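Local coordinates for protein 2-dehydro-3-deoxy-d-gluconate/2-dehydro-3-deoxy-phosphogluconate aldolase (PDB 4UXD) that is an aldolase of the dihydrodipicolinate synthetase family, built on an eight-stranded parallel beta/alpha barrel, at residues 31-36 against 271-276. Residues are numbered along the deposited sequence; the frame is centred on the assembly and turned at random.
Sequences PMITPL and AYYEYF
Ile33 pushes its side chain between the rings of Tyr273 and Phe276, where the loop leaving the first strand of the beta/alpha barrel meets the last helix, 270-279. Its CB sits over one face of the Tyr273 ring in a CH-pi contact, 3.8 Å from the centroid and shifted toward the rim, with CZ of Tyr273 its nearest atom. CG2 then runs along the CE1 side of that ring, 3.6 Å from Tyr273 CE1, and grazes Tyr272 CB. The other branch heads for the second ring. With CG1 between backbone N and carbonyl carbon (chi1 57°) and the chain extended beyond it, CD1 lands 3.5 Å from Phe276 CG. Pro35 adds its CG near Phe276 CE2, and Leu50 of helix 44-56 touches both Ile33 and Phe276.

Tyr273 does the polar work. CG anti to its carbonyl carbon (chi1 -78°) carries the ring past Ile33 toward the loop, where the hydroxyl accepts the backbone N-H of Thr34 at 3.0 Å from N to OH, nearly straight at 163°. That oxygen also hydrogen-bonds Thr68 O, while Thr34 OG1 bonds Gly69 O, so two loops of the barrel are tied together beside the helix. Thr34 O, meanwhile, lies in the plane of the Tyr273 ring at its edge, 3.2 Å from CE2.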
ATOM      1  N   PRO A  31     -10.082   4.489 -26.093  1.00 23.25           N
ATOM      2  CA  PRO A  31      -9.967   3.101 -25.645  1.00 25.14           C
ATOM      3  C   PRO A  31     -11.362   2.484 -25.640  1.00 24.70           C
ATOM      4  O   PRO A  31     -12.155   2.694 -24.710  1.00 15.65           O
ATOM      5  CB  PRO A  31      -9.363   3.227 -24.248  1.00 23.82           C
ATOM      6  CG  PRO A  31      -9.862   4.530 -23.740  1.00 21.78           C
ATOM      7  CD  PRO A  31     -10.133   5.422 -24.963  1.00 19.89           C
ATOM      8  N   MET A  32     -11.664   1.768 -26.721  1.00 22.17           N
ATOM      9  CA  MET A  32     -13.018   1.298 -26.996  1.00 23.14           C
ATOM     10  C   MET A  32     -13.535   0.332 -25.945  1.00 26.73           C
ATOM     11  O   MET A  32     -12.822  -0.585 -25.530  1.00 20.33           O
ATOM     12  CB  MET A  32     -13.079   0.604 -28.355  1.00 28.45           C
ATOM     13  CG  MET A  32     -12.671   1.464 -29.534  1.00 40.54           C
ATOM     14  SD  MET A  32     -12.699   0.545 -31.089  1.00 34.63           S
ATOM     15  CE  MET A  32     -14.445   0.149 -31.193  1.00 37.18           C
ATOM     16  N   ILE A  33     -14.784   0.522 -25.526  1.00 23.54           N
ATOM     17  CA  ILE A  33     -15.478  -0.558 -24.844  1.00 25.30           C
ATOM     18  C   ILE A  33     -15.738  -1.657 -25.861  1.00 24.97           C
ATOM     19  O   ILE A  33     -15.776  -1.414 -27.066  1.00 24.58           O
ATOM     20  CB  ILE A  33     -16.812  -0.117 -24.214  1.00 25.93           C
ATOM     21  CG1 ILE A  33     -17.737   0.479 -25.280  1.00 29.27           C
ATOM     22  CG2 ILE A  33     -16.563   0.877 -23.086  1.00 22.50           C
ATOM     23  CD1 ILE A  33     -19.157   0.663 -24.815  1.00 26.92           C
ATOM     24  N   THR A  34     -15.921  -2.868 -25.368  1.00 28.64           N
ATOM     25  CA  THR A  34     -16.389  -3.971 -26.195  1.00 30.30           C
ATOM     26  C   THR A  34     -17.889  -4.207 -25.945  1.00 30.14           C
ATOM     27  O   THR A  34     -18.240  -4.904 -24.989  1.00 24.49           O
ATOM     28  CB  THR A  34     -15.596  -5.236 -25.873  1.00 25.36           C
ATOM     29  OG1 THR A  34     -14.204  -4.918 -25.855  1.00 23.84           O
ATOM     30  CG2 THR A  34     -15.868  -6.329 -26.887  1.00 32.52           C
ATOM     31  N   PRO A  35     -18.775  -3.629 -26.788  1.00 26.63           N
ATOM     32  CA  PRO A  35     -20.215  -3.740 -26.509  1.00 27.98           C
ATOM     33  C   PRO A  35     -20.694  -5.190 -26.395  1.00 28.81           C
ATOM     34  O   PRO A  35     -20.227  -6.038 -27.159  1.00 29.17           O
ATOM     35  CB  PRO A  35     -20.862  -3.040 -27.708  1.00 27.72           C
ATOM     36  CG  PRO A  35     -19.830  -2.107 -28.208  1.00 30.46           C
ATOM     37  CD  PRO A  35     -18.525  -2.839 -28.004  1.00 33.27           C
ATOM     38  N   LEU A  36     -21.584  -5.455 -25.438  1.00 23.49           N
ATOM     39  CA  LEU A  36     -22.080  -6.804 -25.175  1.00 29.49           C
ATOM     40  C   LEU A  36     -23.613  -6.903 -25.218  1.00 34.22           C
ATOM     41  O   LEU A  36     -24.339  -5.984 -24.809  1.00 30.24           O
ATOM     42  CB  LEU A  36     -21.596  -7.304 -23.807  1.00 27.18           C
ATOM     43  CG  LEU A  36     -20.100  -7.277 -23.472  1.00 28.51           C
ATOM     44  CD1 LEU A  36     -19.903  -7.651 -21.994  1.00 23.04           C
ATOM     45  CD2 LEU A  36     -19.294  -8.210 -24.386  1.00 27.61           C
ATOM     46  N   ALA A 271     -19.703   1.413 -15.509  1.00 27.53           N
ATOM     47  CA  ALA A 271     -20.449   2.640 -15.772  1.00 32.18           C
ATOM     48  C   ALA A 271     -20.298   3.116 -17.219  1.00 33.37           C
ATOM     49  O   ALA A 271     -21.230   3.698 -17.775  1.00 30.67           O
ATOM     50  CB  ALA A 271     -20.012   3.738 -14.821  1.00 31.93           C
ATOM     51  N   TYR A 272     -19.132   2.869 -17.815  1.00 28.81           N
ATOM     52  CA  TYR A 272     -18.874   3.248 -19.206  1.00 33.21           C
ATOM     53  C   TYR A 272     -19.811   2.492 -20.127  1.00 38.18           C
ATOM     54  O   TYR A 272     -20.289   3.026 -21.129  1.00 34.34           O
ATOM     55  CB  TYR A 272     -17.419   2.963 -19.608  1.00 29.90           C
ATOM     56  CG  TYR A 272     -16.410   3.905 -18.981  1.00 34.30           C
ATOM     57  CD1 TYR A 272     -16.075   3.808 -17.631  1.00 34.37           C
ATOM     58  CD2 TYR A 272     -15.791   4.893 -19.737  1.00 31.36           C
ATOM     59  CE1 TYR A 272     -15.148   4.669 -17.058  1.00 31.85           C
ATOM     60  CE2 TYR A 272     -14.873   5.762 -19.171  1.00 31.59           C
ATOM     61  CZ  TYR A 272     -14.554   5.640 -17.835  1.00 27.42           C
ATOM     62  OH  TYR A 272     -13.644   6.498 -17.278  1.00 27.74           O
ATOM     63  N   TYR A 273     -20.064   1.239 -19.769  1.00 31.85           N
ATOM     64  CA  TYR A 273     -20.906   0.384 -20.566  1.00 38.51           C
ATOM     65  C   TYR A 273     -22.360   0.846 -20.451  1.00 36.00           C
ATOM     66  O   TYR A 273     -23.012   1.065 -21.467  1.00 36.66           O
ATOM     67  CB  TYR A 273     -20.708  -1.088 -20.153  1.00 33.24           C
ATOM     68  CG  TYR A 273     -19.425  -1.661 -20.741  1.00 27.99           C
ATOM     69  CD1 TYR A 273     -18.182  -1.331 -20.218  1.00 27.48           C
ATOM     70  CD2 TYR A 273     -19.460  -2.495 -21.842  1.00 34.51           C
ATOM     71  CE1 TYR A 273     -17.011  -1.827 -20.770  1.00 28.29           C
ATOM     72  CE2 TYR A 273     -18.297  -2.994 -22.404  1.00 30.15           C
ATOM     73  CZ  TYR A 273     -17.075  -2.658 -21.867  1.00 28.73           C
ATOM     74  OH  TYR A 273     -15.918  -3.163 -22.426  1.00 20.39           O
ATOM     75  N   GLU A 274     -22.857   1.035 -19.236  1.00 30.88           N
ATOM     76  CA  GLU A 274     -24.219   1.520 -19.080  1.00 43.23           C
ATOM     77  C   GLU A 274     -24.402   2.837 -19.836  1.00 49.71           C
ATOM     78  O   GLU A 274     -25.389   3.031 -20.552  1.00 47.08           O
ATOM     79  CB  GLU A 274     -24.563   1.710 -17.604  1.00 41.83           C
ATOM     80  CG  GLU A 274     -26.016   2.073 -17.356  1.00 57.62           C
ATOM     81  CD  GLU A 274     -26.404   1.979 -15.885  1.00 85.73           C
ATOM     82  OE1 GLU A 274     -25.609   1.415 -15.100  1.00 76.40           O
ATOM     83  OE2 GLU A 274     -27.495   2.473 -15.511  1.00 87.88           O
ATOM     84  N   TYR A 275     -23.429   3.728 -19.696  1.00 45.32           N
ATOM     85  CA  TYR A 275     -23.553   5.065 -20.237  1.00 37.02           C
ATOM     86  C   TYR A 275     -23.678   4.978 -21.741  1.00 39.21           C
ATOM     87  O   TYR A 275     -24.436   5.725 -22.357  1.00 44.03           O
ATOM     88  CB  TYR A 275     -22.356   5.924 -19.834  1.00 45.67           C
ATOM     89  CG  TYR A 275     -22.629   7.408 -19.842  1.00 51.18           C
ATOM     90  CD1 TYR A 275     -22.852   8.088 -21.032  1.00 59.67           C
ATOM     91  CD2 TYR A 275     -22.653   8.134 -18.661  1.00 51.77           C
ATOM     92  CE1 TYR A 275     -23.098   9.449 -21.045  1.00 69.29           C
ATOM     93  CE2 TYR A 275     -22.898   9.496 -18.663  1.00 61.33           C
ATOM     94  CZ  TYR A 275     -23.119  10.151 -19.857  1.00 70.46           C
ATOM     95  OH  TYR A 275     -23.365  11.510 -19.867  1.00 62.77           O
ATOM     96  N   PHE A 276     -22.941   4.045 -22.327  1.00 44.38           N
ATOM     97  CA  PHE A 276     -23.011   3.819 -23.761  1.00 40.44           C
ATOM     98  C   PHE A 276     -24.340   3.170 -24.160  1.00 40.12           C
ATOM     99  O   PHE A 276     -24.899   3.459 -25.219  1.00 41.48           O
ATOM    100  CB  PHE A 276     -21.857   2.938 -24.224  1.00 28.69           C
ATOM    101  CG  PHE A 276     -21.958   2.554 -25.664  1.00 42.88           C
ATOM    102  CD1 PHE A 276     -21.558   3.438 -26.653  1.00 35.54           C
ATOM    103  CD2 PHE A 276     -22.489   1.319 -26.036  1.00 41.83           C
ATOM    104  CE1 PHE A 276     -21.661   3.088 -27.993  1.00 43.18           C
ATOM    105  CE2 PHE A 276     -22.595   0.971 -27.374  1.00 34.37           C
ATOM    106  CZ  PHE A 276     -22.186   1.854 -28.350  1.00 33.91           C
TER